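Local coordinates for protein beta-gamma-crystallin (Geodia cydonium, PDB 4IAU) that is of unknown function but binds calcium and belongs to the Greek-key beta/gamma-crystallin family, at residues A4-V9 with R74-V79; M38-Q43 with S115-Q120; V84-Y89 with G121-Y126; V144-G147 with A152-A155. All coordinates share one frame; numbering follows the deposited sequence.

Contact 1: residues A4-V9 with R74-V79; sequences AKVTLV and RSFRPV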
loop_
_atom_site.group_PDB
_atom_site.type_symbol
_atom_site.label_atom_id
_atom_site.label_comp_id
_atom_site.label_asym_id
_atom_site.label_seq_id
_atom_site.Cartn_x
_atom_site.Cartn_y
_atom_site.Cartn_z
ATOM N N ALA A 4 -0.868 -5.791 -12.772
ATOM C CA ALA A 4 -0.679 -4.357 -12.478
ATOM C C ALA A 4 0.382 -3.834 -13.428
ATOM O O ALA A 4 1.347 -4.536 -13.735
ATOM C CB ALA A 4 -0.270 -4.168 -11.033
ATOM N N LYS A 5 0.212 -2.577 -13.871
ATOM C CA LYS A 5 1.138 -2.016 -14.842
ATOM C C LYS A 5 1.145 -0.504 -14.720
ATOM O O LYS A 5 0.076 0.117 -14.598
ATOM C CB LYS A 5 0.787 -2.488 -16.246
ATOM C CG LYS A 5 1.879 -2.303 -17.260
ATOM C CD LYS A 5 1.473 -2.909 -18.620
ATOM C CE LYS A 5 2.619 -2.767 -19.601
ATOM N NZ LYS A 5 2.158 -3.352 -20.920
ATOM N N VAL A 6 2.318 0.084 -14.789
ATOM C CA VAL A 6 2.483 1.525 -14.768
ATOM C C VAL A 6 3.568 1.918 -15.772
ATOM O O VAL A 6 4.576 1.258 -15.887
ATOM C CB VAL A 6 2.771 2.051 -13.342
ATOM C CG1 VAL A 6 4.072 1.467 -12.779
ATOM C CG2 VAL A 6 2.799 3.567 -13.309
ATOM N N THR A 7 3.326 3.033 -16.448
ATOM C CA THR A 7 4.302 3.658 -17.297
ATOM C C THR A 7 4.876 4.880 -16.571
ATOM O O THR A 7 4.131 5.694 -16.027
ATOM C CB THR A 7 3.664 4.156 -18.605
ATOM O OG1 THR A 7 3.160 3.040 -19.335
ATOM C CG2 THR A 7 4.666 4.944 -19.479
ATOM N N LEU A 8 6.202 4.986 -16.570
ATOM C CA LEU A 8 6.912 6.101 -15.990
ATOM C C LEU A 8 7.804 6.710 -17.049
ATOM O O LEU A 8 8.376 6.028 -17.887
ATOM C CB LEU A 8 7.767 5.685 -14.778
ATOM C CG LEU A 8 6.959 5.190 -13.563
ATOM C CD1 LEU A 8 7.864 4.571 -12.544
ATOM C CD2 LEU A 8 6.176 6.314 -12.993
ATOM N N VAL A 9 7.881 8.051 -17.043
ATOM C CA VAL A 9 8.614 8.804 -18.056
ATOM C C VAL A 9 9.554 9.786 -17.366
ATOM O O VAL A 9 9.192 10.471 -16.407
ATOM C CB VAL A 9 7.644 9.545 -18.996
ATOM C CG1 VAL A 9 8.413 10.169 -20.154
ATOM C CG2 VAL A 9 6.553 8.646 -19.514
ATOM N N ARG A 74 11.728 7.122 -5.328
ATOM C CA ARG A 74 12.851 6.217 -5.072
ATOM C C ARG A 74 12.394 4.786 -4.855
ATOM O O ARG A 74 13.254 3.892 -4.772
ATOM C CB ARG A 74 13.732 6.718 -3.925
ATOM C CG ARG A 74 14.555 7.955 -4.265
ATOM C CD ARG A 74 15.893 7.617 -4.914
ATOM N NE ARG A 74 15.824 7.153 -6.277
ATOM C CZ ARG A 74 15.866 7.932 -7.339
ATOM N NH1 ARG A 74 15.835 9.228 -7.234
ATOM N NH2 ARG A 74 15.902 7.386 -8.558
ATOM N N SER A 75 11.100 4.522 -4.795
ATOM C CA SER A 75 10.554 3.188 -4.772
ATOM C C SER A 75 9.075 3.295 -5.106
ATOM O O SER A 75 8.468 4.359 -4.974
ATOM C CB SER A 75 10.771 2.469 -3.430
ATOM O OG SER A 75 10.181 3.151 -2.341
ATOM N N PHE A 76 8.474 2.163 -5.518
ATOM C CA PHE A 76 7.055 2.152 -5.854
ATOM C C PHE A 76 6.636 0.711 -5.972
ATOM O O PHE A 76 7.441 -0.188 -6.252
ATOM C CB PHE A 76 6.758 2.970 -7.124
ATOM C CG PHE A 76 7.550 2.590 -8.358
ATOM C CD1 PHE A 76 8.779 3.171 -8.586
ATOM C CD2 PHE A 76 7.079 1.673 -9.280
ATOM C CE1 PHE A 76 9.499 2.843 -9.739
ATOM C CE2 PHE A 76 7.802 1.365 -10.398
ATOM C CZ PHE A 76 9.022 1.942 -10.643
ATOM N N ARG A 77 5.324 0.469 -5.772
ATOM C CA ARG A 77 4.844 -0.908 -5.786
ATOM C C ARG A 77 3.357 -0.949 -6.055
ATOM O O ARG A 77 2.622 -0.011 -5.718
ATOM C CB ARG A 77 5.163 -1.638 -4.459
ATOM C CG ARG A 77 4.593 -0.913 -3.230
ATOM C CD ARG A 77 4.940 -1.697 -1.968
ATOM N NE ARG A 77 4.670 -0.904 -0.785
ATOM C CZ ARG A 77 5.071 -1.250 0.444
ATOM N NH1 ARG A 77 5.689 -2.421 0.633
ATOM N NH2 ARG A 77 4.866 -0.457 1.468
ATOM N N PRO A 78 2.868 -2.052 -6.610
ATOM C CA PRO A 78 1.442 -2.232 -6.800
ATOM C C PRO A 78 0.784 -2.644 -5.489
ATOM O O PRO A 78 1.391 -3.182 -4.575
ATOM C CB PRO A 78 1.376 -3.356 -7.850
ATOM C CG PRO A 78 2.607 -4.208 -7.536
ATOM C CD PRO A 78 3.648 -3.220 -7.133
ATOM N N VAL A 79 -0.534 -2.417 -5.441
ATOM C CA VAL A 79 -1.352 -2.893 -4.361
ATOM C C VAL A 79 -1.964 -4.207 -4.846
ATOM O O VAL A 79 -2.933 -4.239 -5.606
ATOM C CB VAL A 79 -2.423 -1.883 -3.948
ATOM C CG1 VAL A 79 -3.240 -2.407 -2.768
ATOM C CG2 VAL A 79 -1.788 -0.516 -3.600
#

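Contact 2: residues M38-Q43 with S115-Q120; sequences MWIFYQ and SALISQ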
loop_
_atom_site.group_PDB
_atom_site.type_symbol
_atom_site.label_atom_id
_atom_site.label_comp_id
_atom_site.label_asym_id
_atom_site.label_seq_id
_atom_site.Cartn_x
_atom_site.Cartn_y
_atom_site.Cartn_z
HETATM N N MSE A 38 -3.427 -0.474 -9.055
HETATM C CA MSE A 38 -3.252 0.655 -8.163
HETATM C C MSE A 38 -1.806 0.617 -7.666
HETATM O O MSE A 38 -1.325 -0.460 -7.308
HETATM C CB MSE A 38 -4.196 0.575 -6.973
HETATM C CG MSE A 38 -5.637 0.732 -7.342
HETATM SE SE MSE A 38 -6.750 0.783 -5.727
HETATM C CE MSE A 38 -5.327 1.042 -4.465
ATOM N N TRP A 39 -1.140 1.757 -7.654
ATOM C CA TRP A 39 0.243 1.812 -7.301
ATOM C C TRP A 39 0.504 2.884 -6.243
ATOM O O TRP A 39 -0.164 3.902 -6.213
ATOM C CB TRP A 39 1.118 2.118 -8.533
ATOM C CG TRP A 39 1.149 1.011 -9.536
ATOM C CD1 TRP A 39 0.136 0.620 -10.367
ATOM C CD2 TRP A 39 2.237 0.131 -9.795
ATOM N NE1 TRP A 39 0.542 -0.446 -11.146
ATOM C CE2 TRP A 39 1.831 -0.758 -10.818
ATOM C CE3 TRP A 39 3.560 0.030 -9.298
ATOM C CZ2 TRP A 39 2.689 -1.755 -11.326
ATOM C CZ3 TRP A 39 4.410 -0.956 -9.792
ATOM C CH2 TRP A 39 3.952 -1.836 -10.800
ATOM N N ILE A 40 1.538 2.672 -5.442
ATOM C CA ILE A 40 1.970 3.652 -4.461
ATOM C C ILE A 40 3.420 3.968 -4.762
ATOM O O ILE A 40 4.243 3.074 -5.013
ATOM C CB ILE A 40 1.816 3.171 -2.994
ATOM C CG1 ILE A 40 0.484 2.487 -2.780
ATOM C CG2 ILE A 40 1.995 4.358 -2.051
ATOM C CD1 ILE A 40 0.267 1.839 -1.465
ATOM N N PHE A 41 3.732 5.259 -4.743
ATOM C CA PHE A 41 5.041 5.829 -5.018
ATOM C C PHE A 41 5.565 6.493 -3.763
ATOM O O PHE A 41 4.791 7.126 -3.032
ATOM C CB PHE A 41 4.997 6.824 -6.180
ATOM C CG PHE A 41 4.396 6.192 -7.436
ATOM C CD1 PHE A 41 3.002 6.134 -7.550
ATOM C CD2 PHE A 41 5.217 5.654 -8.424
ATOM C CE1 PHE A 41 2.489 5.457 -8.649
ATOM C CE2 PHE A 41 4.674 4.963 -9.485
ATOM C CZ PHE A 41 3.309 4.863 -9.563
ATOM N N TYR A 42 6.890 6.384 -3.533
ATOM C CA TYR A 42 7.481 6.840 -2.302
ATOM C C TYR A 42 8.735 7.657 -2.592
ATOM O O TYR A 42 9.516 7.326 -3.481
ATOM C CB TYR A 42 7.881 5.648 -1.426
ATOM C CG TYR A 42 6.747 4.690 -1.144
ATOM C CD1 TYR A 42 6.433 3.678 -2.028
ATOM C CD2 TYR A 42 5.969 4.800 0.004
ATOM C CE1 TYR A 42 5.390 2.809 -1.800
ATOM C CE2 TYR A 42 4.927 3.916 0.280
ATOM C CZ TYR A 42 4.646 2.894 -0.628
ATOM O OH TYR A 42 3.662 1.974 -0.420
ATOM N N GLN A 43 8.954 8.665 -1.744
ATOM C CA GLN A 43 10.120 9.531 -1.893
ATOM C C GLN A 43 11.427 8.843 -1.552
ATOM O O GLN A 43 12.485 9.217 -2.092
ATOM C CB GLN A 43 9.879 10.773 -1.002
ATOM C CG GLN A 43 10.981 11.785 -1.056
ATOM C CD GLN A 43 10.618 13.036 -0.317
ATOM O OE1 GLN A 43 9.933 12.983 0.728
ATOM N NE2 GLN A 43 11.055 14.161 -0.824
ATOM N N SER A 115 -1.046 1.051 8.830
ATOM C CA SER A 115 -1.979 1.542 7.827
ATOM C C SER A 115 -2.469 0.363 6.995
ATOM O O SER A 115 -1.937 -0.757 7.073
ATOM C CB SER A 115 -1.382 2.647 6.944
ATOM O OG SER A 115 -0.259 2.179 6.197
ATOM N N ALA A 116 -3.516 0.616 6.177
ATOM C CA ALA A 116 -4.098 -0.454 5.382
ATOM C C ALA A 116 -4.868 0.120 4.203
ATOM O O ALA A 116 -5.448 1.199 4.301
ATOM C CB ALA A 116 -5.060 -1.323 6.175
ATOM N N LEU A 117 -4.912 -0.661 3.125
ATOM C CA LEU A 117 -5.787 -0.431 2.006
ATOM C C LEU A 117 -6.723 -1.622 1.887
ATOM O O LEU A 117 -6.260 -2.734 1.675
ATOM C CB LEU A 117 -5.008 -0.247 0.693
ATOM C CG LEU A 117 -4.159 1.011 0.668
ATOM C CD1 LEU A 117 -3.223 1.003 -0.552
ATOM C CD2 LEU A 117 -5.028 2.260 0.644
ATOM N N ILE A 118 -8.038 -1.377 2.009
ATOM C CA ILE A 118 -9.014 -2.447 1.851
ATOM C C ILE A 118 -9.697 -2.220 0.513
ATOM O O ILE A 118 -10.431 -1.238 0.335
ATOM C CB ILE A 118 -10.031 -2.529 2.994
ATOM C CG1 ILE A 118 -9.322 -2.670 4.342
ATOM C CG2 ILE A 118 -10.970 -3.687 2.729
ATOM C CD1 ILE A 118 -10.223 -2.821 5.549
ATOM N N SER A 119 -9.469 -3.127 -0.435
ATOM C CA SER A 119 -10.100 -3.019 -1.742
ATOM C C SER A 119 -11.412 -3.788 -1.816
ATOM O O SER A 119 -12.338 -3.367 -2.510
ATOM C CB SER A 119 -9.164 -3.481 -2.861
ATOM O OG SER A 119 -9.800 -3.392 -4.140
ATOM N N GLN A 120 -11.513 -4.923 -1.153
ATOM C CA GLN A 120 -12.677 -5.772 -1.267
ATOM C C GLN A 120 -12.917 -6.435 0.072
ATOM O O GLN A 120 -11.976 -6.791 0.767
ATOM C CB GLN A 120 -12.453 -6.864 -2.322
ATOM C CG GLN A 120 -13.693 -7.504 -2.865
ATOM C CD GLN A 120 -13.325 -8.612 -3.840
ATOM O OE1 GLN A 120 -13.510 -8.471 -5.084
ATOM N NE2 GLN A 120 -12.634 -9.694 -3.593
#

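Contact 3: residues V84-Y89 with G121-Y126; sequences VGATLY and GQWRLY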
loop_
_atom_site.group_PDB
_atom_site.type_symbol
_atom_site.label_atom_id
_atom_site.label_comp_id
_atom_site.label_asym_id
_atom_site.label_seq_id
_atom_site.Cartn_x
_atom_site.Cartn_y
_atom_site.Cartn_z
ATOM N N VAL A 84 -9.311 -7.873 -4.732
ATOM C CA VAL A 84 -9.162 -9.186 -4.118
ATOM C C VAL A 84 -9.380 -9.121 -2.639
ATOM O O VAL A 84 -10.052 -10.013 -2.113
ATOM C CB VAL A 84 -7.761 -9.755 -4.409
ATOM C CG1 VAL A 84 -7.634 -11.102 -3.681
ATOM C CG2 VAL A 84 -7.471 -9.912 -5.894
ATOM N N GLY A 85 -8.857 -8.157 -1.915
ATOM C CA GLY A 85 -8.899 -8.191 -0.443
ATOM C C GLY A 85 -8.297 -6.954 0.145
ATOM O O GLY A 85 -8.710 -5.831 -0.225
ATOM N N ALA A 86 -7.343 -7.093 1.052
ATOM C CA ALA A 86 -6.775 -5.985 1.794
ATOM C C ALA A 86 -5.254 -6.167 1.856
ATOM O O ALA A 86 -4.754 -7.291 1.856
ATOM C CB ALA A 86 -7.327 -5.919 3.207
ATOM N N THR A 87 -4.533 -5.042 1.965
ATOM C CA THR A 87 -3.087 -5.057 2.227
ATOM C C THR A 87 -2.824 -4.187 3.460
ATOM O O THR A 87 -3.385 -3.110 3.583
ATOM C CB THR A 87 -2.261 -4.568 1.025
ATOM O OG1 THR A 87 -2.461 -5.434 -0.060
ATOM C CG2 THR A 87 -0.774 -4.557 1.287
ATOM N N LEU A 88 -1.980 -4.728 4.353
ATOM C CA LEU A 88 -1.554 -4.087 5.578
ATOM C C LEU A 88 -0.106 -3.590 5.431
ATOM O O LEU A 88 0.683 -4.248 4.742
ATOM C CB LEU A 88 -1.637 -5.053 6.744
ATOM C CG LEU A 88 -2.996 -5.738 6.903
ATOM C CD1 LEU A 88 -2.922 -6.679 8.111
ATOM C CD2 LEU A 88 -4.101 -4.734 7.065
ATOM N N TYR A 89 0.216 -2.518 6.116
ATOM C CA TYR A 89 1.538 -1.895 6.006
ATOM C C TYR A 89 2.091 -1.582 7.382
ATOM O O TYR A 89 1.357 -1.197 8.317
ATOM C CB TYR A 89 1.436 -0.611 5.189
ATOM C CG TYR A 89 0.937 -0.828 3.803
ATOM C CD1 TYR A 89 1.801 -1.096 2.756
ATOM C CD2 TYR A 89 -0.429 -0.755 3.492
ATOM C CE1 TYR A 89 1.339 -1.291 1.448
ATOM C CE2 TYR A 89 -0.895 -0.958 2.217
ATOM C CZ TYR A 89 -0.002 -1.232 1.187
ATOM O OH TYR A 89 -0.527 -1.424 -0.074
ATOM N N GLY A 121 -14.204 -6.647 0.385
ATOM C CA GLY A 121 -14.612 -7.391 1.546
ATOM C C GLY A 121 -14.948 -6.522 2.757
ATOM O O GLY A 121 -14.513 -5.418 2.909
ATOM N N GLN A 122 -15.727 -7.174 3.646
ATOM C CA GLN A 122 -15.983 -6.663 4.963
ATOM C C GLN A 122 -15.149 -7.491 5.945
ATOM O O GLN A 122 -15.119 -8.701 5.836
ATOM C CB GLN A 122 -17.449 -6.754 5.356
ATOM C CG GLN A 122 -18.334 -5.931 4.425
ATOM C CD GLN A 122 -18.193 -4.444 4.667
ATOM O OE1 GLN A 122 -17.985 -3.944 5.772
ATOM N NE2 GLN A 122 -18.220 -3.714 3.561
ATOM N N TRP A 123 -14.514 -6.800 6.906
ATOM C CA TRP A 123 -13.537 -7.459 7.771
ATOM C C TRP A 123 -13.772 -7.054 9.217
ATOM O O TRP A 123 -14.206 -5.938 9.497
ATOM C CB TRP A 123 -12.128 -7.023 7.350
ATOM C CG TRP A 123 -11.755 -7.307 5.929
ATOM C CD1 TRP A 123 -12.163 -6.611 4.809
ATOM C CD2 TRP A 123 -10.922 -8.370 5.470
ATOM N NE1 TRP A 123 -11.626 -7.182 3.692
ATOM C CE2 TRP A 123 -10.838 -8.251 4.065
ATOM C CE3 TRP A 123 -10.226 -9.386 6.113
ATOM C CZ2 TRP A 123 -10.083 -9.112 3.285
ATOM C CZ3 TRP A 123 -9.453 -10.235 5.334
ATOM C CH2 TRP A 123 -9.379 -10.090 3.933
ATOM N N ARG A 124 -13.389 -7.945 10.111
ATOM C CA ARG A 124 -13.346 -7.645 11.544
ATOM C C ARG A 124 -11.887 -7.679 11.976
ATOM O O ARG A 124 -11.135 -8.590 11.668
ATOM C CB ARG A 124 -14.147 -8.682 12.364
ATOM C CG ARG A 124 -15.617 -8.607 12.108
ATOM C CD ARG A 124 -16.416 -9.244 13.221
ATOM N NE ARG A 124 -16.503 -8.129 14.210
ATOM C CZ ARG A 124 -17.368 -7.120 14.233
ATOM N NH1 ARG A 124 -18.351 -6.976 13.331
ATOM N NH2 ARG A 124 -17.238 -6.224 15.210
ATOM N N LEU A 125 -11.496 -6.620 12.685
ATOM C CA LEU A 125 -10.120 -6.357 13.063
ATOM C C LEU A 125 -9.973 -6.534 14.579
ATOM O O LEU A 125 -10.722 -5.908 15.346
ATOM C CB LEU A 125 -9.729 -4.927 12.704
ATOM C CG LEU A 125 -9.441 -4.719 11.195
ATOM C CD1 LEU A 125 -10.645 -4.891 10.309
ATOM C CD2 LEU A 125 -8.835 -3.339 11.018
ATOM N N TYR A 126 -8.960 -7.295 14.973
ATOM C CA TYR A 126 -8.722 -7.709 16.355
ATOM C C TYR A 126 -7.331 -7.359 16.806
ATOM O O TYR A 126 -6.360 -7.397 16.027
ATOM C CB TYR A 126 -8.886 -9.231 16.472
ATOM C CG TYR A 126 -10.202 -9.784 16.105
ATOM C CD1 TYR A 126 -10.495 -10.053 14.770
ATOM C CD2 TYR A 126 -11.172 -10.121 17.067
ATOM C CE1 TYR A 126 -11.732 -10.597 14.427
ATOM C CE2 TYR A 126 -12.396 -10.662 16.726
ATOM C CZ TYR A 126 -12.671 -10.895 15.395
ATOM O OH TYR A 126 -13.847 -11.439 14.976
#

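Contact 4: residues V144-G147 with A152-A155; sequences VNAG and ANDA. With CA (calcium ion), chain B.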
loop_
_atom_site.group_PDB
_atom_site.type_symbol
_atom_site.label_atom_id
_atom_site.label_comp_id
_atom_site.label_asym_id
_atom_site.label_seq_id
_atom_site.Cartn_x
_atom_site.Cartn_y
_atom_site.Cartn_z
ATOM N N VAL A 144 -4.966 5.583 6.358
ATOM C CA VAL A 144 -3.597 6.012 6.367
ATOM C C VAL A 144 -2.900 5.868 7.724
ATOM O O VAL A 144 -1.673 5.999 7.786
ATOM C CB VAL A 144 -3.418 7.475 5.874
ATOM C CG1 VAL A 144 -3.891 7.649 4.460
ATOM C CG2 VAL A 144 -4.081 8.454 6.830
ATOM N N ASN A 145 -3.662 5.581 8.769
ATOM C CA ASN A 145 -3.096 5.348 10.091
ATOM C C ASN A 145 -3.976 4.314 10.795
ATOM O O ASN A 145 -5.053 3.943 10.352
ATOM C CB ASN A 145 -2.949 6.690 10.869
ATOM C CG ASN A 145 -4.276 7.409 11.058
ATOM O OD1 ASN A 145 -5.301 6.845 11.071
ATOM N ND2 ASN A 145 -4.280 8.745 11.027
ATOM N N ALA A 146 -3.492 3.835 11.945
ATOM C CA ALA A 146 -4.171 2.767 12.656
ATOM C C ALA A 146 -5.514 3.216 13.242
ATOM O O ALA A 146 -6.500 2.462 13.283
ATOM C CB ALA A 146 -3.288 2.221 13.770
ATOM N N GLY A 147 -5.542 4.467 13.704
ATOM C CA GLY A 147 -6.804 4.952 14.294
ATOM C C GLY A 147 -7.922 4.886 13.295
ATOM O O GLY A 147 -9.039 4.511 13.662
ATOM N N ALA A 152 -5.454 0.380 17.919
ATOM C CA ALA A 152 -4.265 1.090 18.377
ATOM C C ALA A 152 -3.130 0.854 17.378
ATOM O O ALA A 152 -3.047 -0.131 16.678
ATOM C CB ALA A 152 -3.909 0.597 19.768
ATOM N N ASN A 153 -2.218 1.824 17.356
ATOM C CA ASN A 153 -1.057 1.665 16.506
ATOM C C ASN A 153 -0.283 0.412 16.913
ATOM O O ASN A 153 -0.121 0.118 18.111
ATOM C CB ASN A 153 -0.141 2.884 16.560
ATOM C CG ASN A 153 0.939 2.842 15.527
ATOM O OD1 ASN A 153 0.631 2.585 14.335
ATOM N ND2 ASN A 153 2.171 3.069 15.901
ATOM N N ASP A 154 0.206 -0.329 15.934
ATOM C CA ASP A 154 1.018 -1.528 16.134
ATOM C C ASP A 154 0.261 -2.653 16.831
ATOM O O ASP A 154 0.919 -3.613 17.172
ATOM C CB ASP A 154 2.355 -1.170 16.801
ATOM C CG ASP A 154 3.188 -0.274 15.918
ATOM O OD1 ASP A 154 2.988 -0.264 14.696
ATOM O OD2 ASP A 154 4.139 0.388 16.442
ATOM N N ALA A 155 -1.007 -2.621 16.962
ATOM C CA ALA A 155 -1.784 -3.590 17.708
ATOM C C ALA A 155 -2.568 -4.602 16.918
ATOM O O ALA A 155 -3.019 -5.608 17.492
ATOM C CB ALA A 155 -2.715 -2.856 18.680
HETATM CA CA CA B . 4.074 0.348 12.665
HETATM O O HOH W 1 -0.933 4.664 13.221
HETATM O O HOH W 2 6.055 -0.696 13.374
#

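Contact 1: residues A4-V9 with R74-V79
Leu-8 and Phe-76 meet across the interior of the N-terminal beta sandwich, a Greek-key crystallin fold in which strand 5-9 belongs to one sheet and strand 75-78 to the other. The leucine comes in from the opposite direction to the phenylalanine and sets CD1 over one face of the Phe-76 ring, 3.8 Å from its centroid and 27° off the normal. This is a CH-pi contact, shifted toward the rim, so the nearest ring atom to Leu-8 CD1 is Phe-76 CZ, at 3.4 Å. With chi1 at 55°, Phe-76 CG sits between its own backbone N and carbonyl carbon, a position that turns the ring toward strand 5-9. Val-6 adds a looser touch, its CG1 4.4 Å from Phe-76 CE2.

Outward from this pair, Phe-18 of strand 15-18 meets the Phe-76 ring edge-to-face and also packs on Val-6 and Leu-8. Trp-39 of strand 38-42 packs on Ala-4, Val-6, Phe-76 and Pro-78, and so touches both segments. No hydrogen bond joins the two segments; they run roughly antiparallel, 152° apart, and are held by apolar packing. At the far end of the contact, the closest approach is Ala-4 CB to Pro-78 CB, 3.7 Å.

Contact 2: residues M38-Q43 with S115-Q120
Ile-40 and Leu-117 join the two Greek-key domains of the crystallin: strand 38-42 is the middle strand of a sheet in the N-terminal half, strand 115-118 an inner strand of a sheet in the C-terminal half. The contact is therefore part of the interdomain interface, close to the centre of the chain.

The direct interactions are all apolar. Ile-40 and Leu-117 reach toward each other tip to tip, and Ile-40 CD1 lies 3.7 Å from Leu-117 CD1. Ile-40 CG1 (chi1 -44°) and Leu-117 CG (chi1 -66°) both stand anti to their carbonyl carbons, which sends the two CD1 methyls toward each other. Met-38, a selenomethionine, adds a wider touch from its CE, 4.4 Å from Leu-117 CD1; it is modelled in two conformers, so this approach is less certain. Seen from Leu-117 CD1, the two methyls stand 103° apart, so one leucine branch serves two neighbours of strand 38-42.

Aromatic rings close the patch: Tyr-89 and Phe-94 each pack on both Ile-40 and Leu-117.

Polar bonding lies to the side of the apolar centre. No hydrogen bond crosses between the segments, and their nearest CA atoms, Met-38 CA and Ser-119 CA, are 10.1 Å apart. Beyond the isoleucine, Tyr-42 OH is hydrogen-bonded to Phe-94 O, a polar link between the domains.

Contact 3: residues V84-Y89 with G121-Y126
Trp-123 points its indole across the C-terminal Greek-key sandwich toward Gly-85 and Ala-86, joining strand 123-126 of one sheet to the start of strand 86-89 in the other. The contact lies toward one end of the sandwich, where the two backbones come near each other: Gly-85 CA and Gly-121 CA are 6.1 Å apart.

The six-membered end of the indole does the touching, and its two neighbours meet it differently. Gly-85 CA sits at the ring edge, near its plane, 4.0 Å from Trp-123 CZ2. Ala-86 instead holds its CB over one face, displaced toward the rim. Glycine and alanine thus fit round one corner of the tryptophan, where the backbone itself forms part of the packing surface. A first torsion of -58°, which leaves CG anti to the carbonyl carbon, sends the indole inward.

The pyrrole side is fixed by a hydrogen bond to the turn that precedes the strand: Trp-123 NE1 donates to the backbone O of Gln-120. Leu-101, Ile-118, Met-159 and Arg-161 also pack on the indole, and Met-159 touches Ala-86 as well, so residues of both sheets pack on it. On the face side, Ala-86 CB stands about 4.1 Å above the plane of the Trp-123 ring, and the ring atom it comes nearest is Trp-123 CZ2, at 4.2 Å.

Contact 4: residues V144-G147 with A152-A155
Ala-146 packs against the first two residues of the turn 152-155 in a small, partly buried contact between the start of a short, weakly bonded helix and the loop that follows it, beside the calcium site. Its CB touches backbone on both residues: Ala-146 CB lies 3.6 Å from Asn-153 CA and 3.7 Å from Ala-152 O. A water bridges the segments, accepting from Ala-146 N at 3.0 Å and donating to Asn-153 OD1 at 2.8 Å. The helix start is capped by Asn-145, the N-cap residue, whose OD1 bonds to Ala-148 N.

Residues 152-155 form a type II beta turn, closed by a hydrogen bond from Ala-155 N to Ala-152 O, 3.2 Å, with Asp-154 in its left-handed third position (phi 64°). The turn presents that aspartate to the calcium site of this beta/gamma-crystallin domain. Asp-154 OD1 binds calcium at 2.4 Å. A bound water also holds the ion, together with Lys-90 O, Gly-112 O and Ser-114 OG. Asn-153 serves as second shell: its OD1, already held by the bridging water, is hydrogen-bonded to Ser-114 OG, itself a calcium ligand, and so probably helps to position it.

The four contacts run across the molecule from one domain to the other. Contact 1 spans the N-terminal sandwich and contact 3 the C-terminal one, their centres about 22 Å apart on opposite sides of the chain's centre. Contact 2 bridges them: its strand 38-42 neighbours 75-78 of contact 1, and its strand 115-118 neighbours 86-89 of contact 3, both pairs tied by probable backbone hydrogen bonds. Along the chain its segments alternate with those of contacts 1 and 3; contact 1 closes before contact 3 opens, and contact 4 follows all of them. Contact 4 lies about 13 Å from contact 3 and about 26 Å from contact 1, centre to centre, so the metal site belongs to one sandwich.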